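Local atomic coordinates of LP04448p (PDB entry 4QMH), a protein that probably helps drive microtubule polymerization as an XMAP215-family protein, here represented by its fourth TOG domain, a likely tubulin-binding module. Residues T153-W156 / A157-D161; K169-K173 / E174-S178; P181-Y184 / A185-D189. All blocks are in the same frame, centred on the assembly; numbering follows the deposited sequence.

Overall arrangement
All three contacts are local, each made within one unbroken run of chain, and they follow in series along two successive helices of this all-helical TOG domain. Interaction 1 lies in helix 149-162, interaction 2 at the start of helix 173-186, and interaction 3 at that helix's far end and the turn leaving it. Interactions 1 and 2 have centres 16 Å apart and do not touch, their nearest atoms staying about 6 Å apart; interactions 2 and 3, with centres 18 Å apart, are joined through their common helix. Interactions 1 and 3, centres 13 Å apart, do touch: W156 NE1 lies 2.9 Å from H186 ND1, a probable hydrogen bond tying the two helices together.

Interaction 1 (T153-W156 / A157-D161); sequences TELW and AWLAD
A157 begins the second half of this continuous helical run, its N-H reaching back to T153 O at 3.2 Å. W158 follows with a bond from its N to E154 O, and its side chain leaves the backbone with CG anti to N (chi1 -179°), which places the indole beside L155. There L155 CD1 meets W158 CE3 at 3.9 Å, approaching the indole obliquely, while W158 NE1 is satisfied by N123 of helix 112-129. L159 makes the straightest of the four backbone bonds, N to L155 O at 2.9 Å with an angle of 166° at the hydrogen. With CG beside the backbone N and CD1 anti to CA (chi2 165°), its side chain reaches back toward the start of the helix and CD1 lies 3.7 Å from W156 CE3, with CZ3 of the same ring equally near; the two side chains cross at a slant. CD1 also comes within 4.4 Å of L155 CG, and so adjoins both L155 and W156. A160 closes the series through its N to W156 O, also 2.9 Å. The pattern of i to i+4 bonds is that of a regular alpha helix. Its apolar side chains extend to helix 139-145 (L155, W156 and W158), helix 112-129 (W158) and helix 192-209 (W156), as expected for a helix enclosed by its neighbours in the HEAT-like helical stack of a TOG domain.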
loop_
_atom_site.group_PDB
_atom_site.type_symbol
_atom_site.label_atom_id
_atom_site.label_comp_id
_atom_site.label_asym_id
_atom_site.label_seq_id
_atom_site.Cartn_x
_atom_site.Cartn_y
_atom_site.Cartn_z
ATOM N N THR A 153 4.185 6.820 10.375
ATOM C CA THR A 153 3.181 7.867 10.542
ATOM C C THR A 153 2.079 7.763 9.491
ATOM O O THR A 153 0.894 7.726 9.826
ATOM C CB THR A 153 3.819 9.260 10.490
ATOM O OG1 THR A 153 4.807 9.358 11.522
ATOM C CG2 THR A 153 2.750 10.348 10.695
ATOM N N GLU A 154 2.465 7.693 8.218
ATOM C CA GLU A 154 1.479 7.642 7.136
ATOM C C GLU A 154 0.675 6.355 7.182
ATOM O O GLU A 154 -0.534 6.366 6.964
ATOM C CB GLU A 154 2.141 7.747 5.762
ATOM C CG GLU A 154 2.874 9.029 5.492
ATOM C CD GLU A 154 1.969 10.234 5.345
ATOM O OE1 GLU A 154 0.761 10.072 5.082
ATOM O OE2 GLU A 154 2.483 11.358 5.496
ATOM N N LEU A 155 1.353 5.246 7.458
ATOM C CA LEU A 155 0.703 3.942 7.349
ATOM C C LEU A 155 -0.288 3.690 8.483
ATOM O O LEU A 155 -1.389 3.184 8.253
ATOM C CB LEU A 155 1.747 2.827 7.239
ATOM C CG LEU A 155 1.231 1.448 6.845
ATOM C CD1 LEU A 155 0.199 1.523 5.707
ATOM C CD2 LEU A 155 2.404 0.552 6.470
ATOM N N TRP A 156 0.071 4.059 9.710
ATOM C CA TRP A 156 -0.905 3.983 10.788
ATOM C C TRP A 156 -2.105 4.917 10.560
ATOM O O TRP A 156 -3.230 4.580 10.917
ATOM C CB TRP A 156 -0.266 4.249 12.158
ATOM C CG TRP A 156 0.541 3.088 12.677
ATOM C CD1 TRP A 156 1.868 3.098 13.010
ATOM C CD2 TRP A 156 0.079 1.747 12.919
ATOM N NE1 TRP A 156 2.253 1.858 13.450
ATOM C CE2 TRP A 156 1.181 1.007 13.396
ATOM C CE3 TRP A 156 -1.156 1.103 12.775
ATOM C CZ2 TRP A 156 1.088 -0.348 13.735
ATOM C CZ3 TRP A 156 -1.246 -0.240 13.107
ATOM C CH2 TRP A 156 -0.129 -0.953 13.584
ATOM N N ALA A 157 -1.877 6.086 9.967
ATOM C CA ALA A 157 -2.988 6.999 9.699
ATOM C C ALA A 157 -3.925 6.351 8.698
ATOM O O ALA A 157 -5.142 6.440 8.819
ATOM C CB ALA A 157 -2.476 8.315 9.143
ATOM N N TRP A 158 -3.339 5.706 7.694
ATOM C CA TRP A 158 -4.126 5.086 6.639
ATOM C C TRP A 158 -4.918 3.917 7.193
ATOM O O TRP A 158 -6.099 3.773 6.902
ATOM C CB TRP A 158 -3.218 4.644 5.494
ATOM C CG TRP A 158 -3.936 3.997 4.333
ATOM C CD1 TRP A 158 -4.577 4.628 3.309
ATOM C CD2 TRP A 158 -4.030 2.593 4.067
ATOM N NE1 TRP A 158 -5.087 3.696 2.416
ATOM C CE2 TRP A 158 -4.769 2.440 2.867
ATOM C CE3 TRP A 158 -3.576 1.449 4.734
ATOM C CZ2 TRP A 158 -5.054 1.190 2.322
ATOM C CZ3 TRP A 158 -3.868 0.207 4.193
ATOM C CH2 TRP A 158 -4.599 0.089 2.997
ATOM N N LEU A 159 -4.281 3.088 8.010
ATOM C CA LEU A 159 -4.996 1.974 8.620
ATOM C C LEU A 159 -6.112 2.478 9.527
ATOM O O LEU A 159 -7.206 1.922 9.532
ATOM C CB LEU A 159 -4.039 1.069 9.405
ATOM C CG LEU A 159 -3.040 0.270 8.555
ATOM C CD1 LEU A 159 -1.911 -0.296 9.420
ATOM C CD2 LEU A 159 -3.747 -0.847 7.806
ATOM N N ALA A 160 -5.839 3.538 10.287
ATOM C CA ALA A 160 -6.834 4.075 11.213
ATOM C C ALA A 160 -8.029 4.621 10.448
ATOM O O ALA A 160 -9.175 4.525 10.891
ATOM C CB ALA A 160 -6.213 5.176 12.097
ATOM N N ASP A 161 -7.749 5.174 9.275
ATOM C CA ASP A 161 -8.759 5.780 8.425
ATOM C C ASP A 161 -9.595 4.718 7.707
ATOM O O ASP A 161 -10.809 4.852 7.609
ATOM C CB ASP A 161 -8.083 6.715 7.414
ATOM C CG ASP A 161 -9.078 7.433 6.518
ATOM O OD1 ASP A 161 -10.104 7.920 7.036
ATOM O OD2 ASP A 161 -8.829 7.511 5.294
#

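Interaction 2 (K169-K173 / E174-S178); sequences KSVSK and EDIHS. With SO4 (sulfate ion), chain B.
S172 is the N-cap of helix 173-186, its side chain accepting the backbone N-H of D175 where the loop enters the helix. In the short 3-10 segment before it, S170 OG donates a short hydrogen bond of 2.5 Å to O3 of a sulfate ion, probably from the crystallisation liquor and also bound by Y131 N. V171 CG1 meets I176 CG1 at 3.4 Å, tighter than usual for two carbons; the side chains cross at about a right angle. Helix 192-209 covers the pair, through H208 on V171 and through I205 and L209 on I176. S172 turns OG beside its own carbonyl carbon (chi1 163°), from where the capping bond to D175 N measures 3.1 Å and 159°. Its carbonyl O takes I176 N at the same length, so one residue serves two amides of the first turn. K173 O then receives H177 N at 2.9 Å, and also lies 3.3 Å from H177 CD2. Beyond the backbone, a bend at chi3 (56°) brings K173 NZ to a water that weakly accepts from it and sits in the plane of the imidazole, at its edge, 2.7 Å from H177 NE2.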
loop_
_atom_site.group_PDB
_atom_site.type_symbol
_atom_site.label_atom_id
_atom_site.label_comp_id
_atom_site.label_asym_id
_atom_site.label_seq_id
_atom_site.Cartn_x
_atom_site.Cartn_y
_atom_site.Cartn_z
ATOM N N LYS A 169 -15.320 -9.226 5.407
ATOM C CA LYS A 169 -15.022 -10.101 4.271
ATOM C C LYS A 169 -13.882 -9.567 3.404
ATOM O O LYS A 169 -13.273 -10.319 2.635
ATOM C CB LYS A 169 -16.270 -10.302 3.400
ATOM C CG LYS A 169 -16.330 -9.389 2.172
ATOM C CD LYS A 169 -17.750 -9.258 1.647
ATOM C CE LYS A 169 -18.564 -8.332 2.537
ATOM N NZ LYS A 169 -20.027 -8.528 2.377
ATOM N N SER A 170 -13.604 -8.270 3.522
ATOM C CA SER A 170 -12.596 -7.612 2.691
ATOM C C SER A 170 -11.236 -7.568 3.364
ATOM O O SER A 170 -10.288 -6.992 2.826
ATOM C CB SER A 170 -13.027 -6.182 2.356
ATOM O OG SER A 170 -14.280 -6.160 1.692
ATOM N N VAL A 171 -11.141 -8.163 4.543
ATOM C CA VAL A 171 -9.924 -8.058 5.331
ATOM C C VAL A 171 -9.573 -9.398 5.950
ATOM O O VAL A 171 -10.338 -9.961 6.729
ATOM C CB VAL A 171 -10.066 -7.017 6.453
ATOM C CG1 VAL A 171 -8.754 -6.881 7.220
ATOM C CG2 VAL A 171 -10.507 -5.676 5.888
ATOM N N SER A 172 -8.413 -9.918 5.573
ATOM C CA SER A 172 -7.883 -11.124 6.180
ATOM C C SER A 172 -7.587 -10.893 7.665
ATOM O O SER A 172 -6.759 -10.052 8.015
ATOM C CB SER A 172 -6.607 -11.557 5.445
ATOM O OG SER A 172 -5.854 -12.463 6.222
ATOM N N LYS A 173 -8.242 -11.652 8.540
ATOM C CA LYS A 173 -7.974 -11.519 9.970
ATOM C C LYS A 173 -6.533 -11.846 10.286
ATOM O O LYS A 173 -5.919 -11.218 11.149
ATOM C CB LYS A 173 -8.885 -12.441 10.787
ATOM C CG LYS A 173 -10.332 -12.017 10.785
ATOM C CD LYS A 173 -11.193 -12.948 11.634
ATOM C CE LYS A 173 -10.670 -13.055 13.060
ATOM N NZ LYS A 173 -11.536 -13.946 13.876
ATOM N N GLU A 174 -5.992 -12.850 9.601
ATOM C CA GLU A 174 -4.634 -13.278 9.873
ATOM C C GLU A 174 -3.649 -12.169 9.522
ATOM O O GLU A 174 -2.645 -11.986 10.212
ATOM C CB GLU A 174 -4.297 -14.540 9.077
ATOM C CG GLU A 174 -2.887 -15.061 9.323
ATOM C CD GLU A 174 -2.572 -15.316 10.790
ATOM O OE1 GLU A 174 -3.495 -15.563 11.598
ATOM O OE2 GLU A 174 -1.376 -15.271 11.143
ATOM N N ASP A 175 -3.912 -11.455 8.430
ATOM C CA ASP A 175 -3.025 -10.357 8.065
ATOM C C ASP A 175 -3.100 -9.224 9.088
ATOM O O ASP A 175 -2.070 -8.624 9.423
ATOM C CB ASP A 175 -3.318 -9.835 6.660
ATOM C CG ASP A 175 -2.116 -9.139 6.048
ATOM O OD1 ASP A 175 -1.122 -9.845 5.773
ATOM O OD2 ASP A 175 -2.170 -7.911 5.838
ATOM N N ILE A 176 -4.300 -8.918 9.580
ATOM C CA ILE A 176 -4.409 -7.950 10.686
ATOM C C ILE A 176 -3.629 -8.433 11.925
ATOM O O ILE A 176 -2.917 -7.659 12.566
ATOM C CB ILE A 176 -5.877 -7.633 11.035
ATOM C CG1 ILE A 176 -6.626 -7.101 9.808
ATOM C CG2 ILE A 176 -5.957 -6.638 12.192
ATOM C CD1 ILE A 176 -5.987 -5.886 9.174
ATOM N N HIS A 177 -3.736 -9.718 12.258
ATOM C CA HIS A 177 -2.934 -10.265 13.351
ATOM C C HIS A 177 -1.440 -9.945 13.192
ATOM O O HIS A 177 -0.750 -9.675 14.170
ATOM C CB HIS A 177 -3.105 -11.782 13.469
ATOM C CG HIS A 177 -4.237 -12.207 14.353
ATOM N ND1 HIS A 177 -4.145 -12.217 15.729
ATOM C CD2 HIS A 177 -5.475 -12.668 14.054
ATOM C CE1 HIS A 177 -5.283 -12.654 16.239
ATOM N NE2 HIS A 177 -6.108 -12.932 15.245
ATOM N N SER A 178 -0.939 -9.988 11.959
ATOM C CA SER A 178 0.477 -9.748 11.720
ATOM C C SER A 178 0.892 -8.314 12.063
ATOM O O SER A 178 2.074 -8.046 12.265
ATOM C CB SER A 178 0.861 -10.086 10.274
ATOM O OG SER A 178 0.375 -9.106 9.370
HETATM S S SO4 B . -13.272 -3.962 -0.921
HETATM O O1 SO4 B . -14.029 -4.069 -2.172
HETATM O O2 SO4 B . -12.642 -2.651 -0.835
HETATM O O3 SO4 B . -14.186 -4.108 0.217
HETATM O O4 SO4 B . -12.263 -5.022 -0.885
HETATM O O HOH W 1 -8.556 -14.049 15.517
#

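Interaction 3 (P181-Y184 / A185-D189)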
loop_
_atom_site.group_PDB
_atom_site.type_symbol
_atom_site.label_atom_id
_atom_site.label_comp_id
_atom_site.label_asym_id
_atom_site.label_seq_id
_atom_site.Cartn_x
_atom_site.Cartn_y
_atom_site.Cartn_z
ATOM N N PRO A 181 1.923 -7.024 16.664
ATOM C CA PRO A 181 3.175 -6.718 17.372
ATOM C C PRO A 181 3.673 -5.309 17.083
ATOM O O PRO A 181 4.262 -4.661 17.957
ATOM C CB PRO A 181 4.155 -7.754 16.811
ATOM C CG PRO A 181 3.287 -8.895 16.389
ATOM C CD PRO A 181 2.023 -8.259 15.871
ATOM N N HIS A 182 3.435 -4.826 15.871
ATOM C CA HIS A 182 3.917 -3.497 15.503
ATOM C C HIS A 182 3.027 -2.451 16.156
ATOM O O HIS A 182 3.506 -1.426 16.615
ATOM C CB HIS A 182 3.954 -3.345 13.989
ATOM C CG HIS A 182 4.700 -4.448 13.314
ATOM N ND1 HIS A 182 6.064 -4.603 13.439
ATOM C CD2 HIS A 182 4.273 -5.472 12.539
ATOM C CE1 HIS A 182 6.446 -5.667 12.755
ATOM N NE2 HIS A 182 5.379 -6.212 12.200
ATOM N N LEU A 183 1.732 -2.729 16.230
ATOM C CA LEU A 183 0.830 -1.821 16.918
ATOM C C LEU A 183 1.277 -1.671 18.374
ATOM O O LEU A 183 1.345 -0.560 18.904
ATOM C CB LEU A 183 -0.588 -2.374 16.877
ATOM C CG LEU A 183 -1.635 -1.534 17.605
ATOM C CD1 LEU A 183 -1.868 -0.246 16.864
ATOM C CD2 LEU A 183 -2.921 -2.336 17.682
ATOM N N TYR A 184 1.577 -2.794 19.026
ATOM C CA TYR A 184 1.912 -2.763 20.451
ATOM C C TYR A 184 3.236 -2.047 20.728
ATOM O O TYR A 184 3.416 -1.429 21.780
ATOM C CB TYR A 184 1.913 -4.176 21.042
ATOM C CG TYR A 184 0.528 -4.786 21.151
ATOM C CD1 TYR A 184 -0.608 -4.037 20.860
ATOM C CD2 TYR A 184 0.355 -6.103 21.571
ATOM C CE1 TYR A 184 -1.876 -4.585 20.965
ATOM C CE2 TYR A 184 -0.917 -6.662 21.681
ATOM C CZ TYR A 184 -2.022 -5.891 21.374
ATOM O OH TYR A 184 -3.287 -6.430 21.474
ATOM N N ALA A 185 4.160 -2.111 19.780
ATOM C CA ALA A 185 5.399 -1.352 19.917
ATOM C C ALA A 185 5.174 0.130 19.630
ATOM O O ALA A 185 5.669 0.994 20.358
ATOM C CB ALA A 185 6.454 -1.900 18.996
ATOM N N HIS A 186 4.431 0.422 18.567
ATOM C CA HIS A 186 4.318 1.798 18.082
ATOM C C HIS A 186 3.389 2.684 18.908
ATOM O O HIS A 186 3.512 3.904 18.871
ATOM C CB HIS A 186 3.962 1.824 16.589
ATOM C CG HIS A 186 4.981 1.153 15.725
ATOM N ND1 HIS A 186 4.756 0.839 14.400
ATOM C CD2 HIS A 186 6.233 0.721 16.004
ATOM C CE1 HIS A 186 5.822 0.244 13.904
ATOM N NE2 HIS A 186 6.733 0.155 14.861
ATOM N N ILE A 187 2.469 2.070 19.650
ATOM C CA ILE A 187 1.687 2.782 20.645
ATOM C C ILE A 187 2.624 3.490 21.609
ATOM O O ILE A 187 2.269 4.510 22.191
ATOM C CB ILE A 187 0.802 1.805 21.437
ATOM C CG1 ILE A 187 -0.471 1.505 20.654
ATOM C CG2 ILE A 187 0.459 2.367 22.809
ATOM C CD1 ILE A 187 -1.253 0.370 21.252
ATOM N N CYS A 188 3.831 2.947 21.751
ATOM C CA CYS A 188 4.833 3.486 22.665
ATOM C C CYS A 188 6.054 4.047 21.942
ATOM O O CYS A 188 7.098 4.264 22.562
ATOM C CB CYS A 188 5.299 2.405 23.634
ATOM S SG CYS A 188 3.993 1.792 24.704
ATOM N N ASP A 189 5.930 4.271 20.637
ATOM C CA ASP A 189 7.059 4.714 19.823
ATOM C C ASP A 189 7.673 5.986 20.390
ATOM O O ASP A 189 7.002 6.762 21.058
ATOM C CB ASP A 189 6.611 4.943 18.378
ATOM C CG ASP A 189 7.765 4.952 17.402
ATOM O OD1 ASP A 189 8.287 6.044 17.095
ATOM O OD2 ASP A 189 8.152 3.864 16.931
#
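Backbone hydrogen bonds join P181-Y184 to A185-D189 near the C-terminal end of helix 173-186. A185 N donates to P181 O, H186 N to H182 O at 2.8 Å, and I187 N to L183 O at 3.0 Å. Overlapping the last of these, a type I beta turn runs from H186 to D189, in which D189 N bonds to H186 O.

The carbonyl of H182 has a second role. With H186 CG beside its backbone N (chi1 -60°), the imidazole stands over that oxygen, which lies 3.1 Å above the ring plane, offset toward the rim. H186 ND1 is 3.4 Å from H182 O but at a poor angle; its hydrogen-bond partner is instead W156 NE1 of helix 149-162, whose ring meets the imidazole with the planes about 85° apart. H182 CB lies 4.0 Å from H186 CE1.

Apolar contact is carried by I187. Its CD1 lies 4.1 Å from L183 CG and approaches the Y184 ring more loosely, 4.5 Å from Y184 CD1. I187 packs on V202 of helix 192-209 and A232 of helix 226-236; L183 and Y184 reach helix 211-221, where Y184 OH bonds to M214 O, and Y184 also meets helix 226-236.

An indole N-H is a donor, so the bond between W156 NE1 and H186 ND1 implies that ND1 acts as the acceptor. Any proton on a neutral H186 would then probably sit on NE2, and accepting the indole N-H would probably disfavour protonation at ND1.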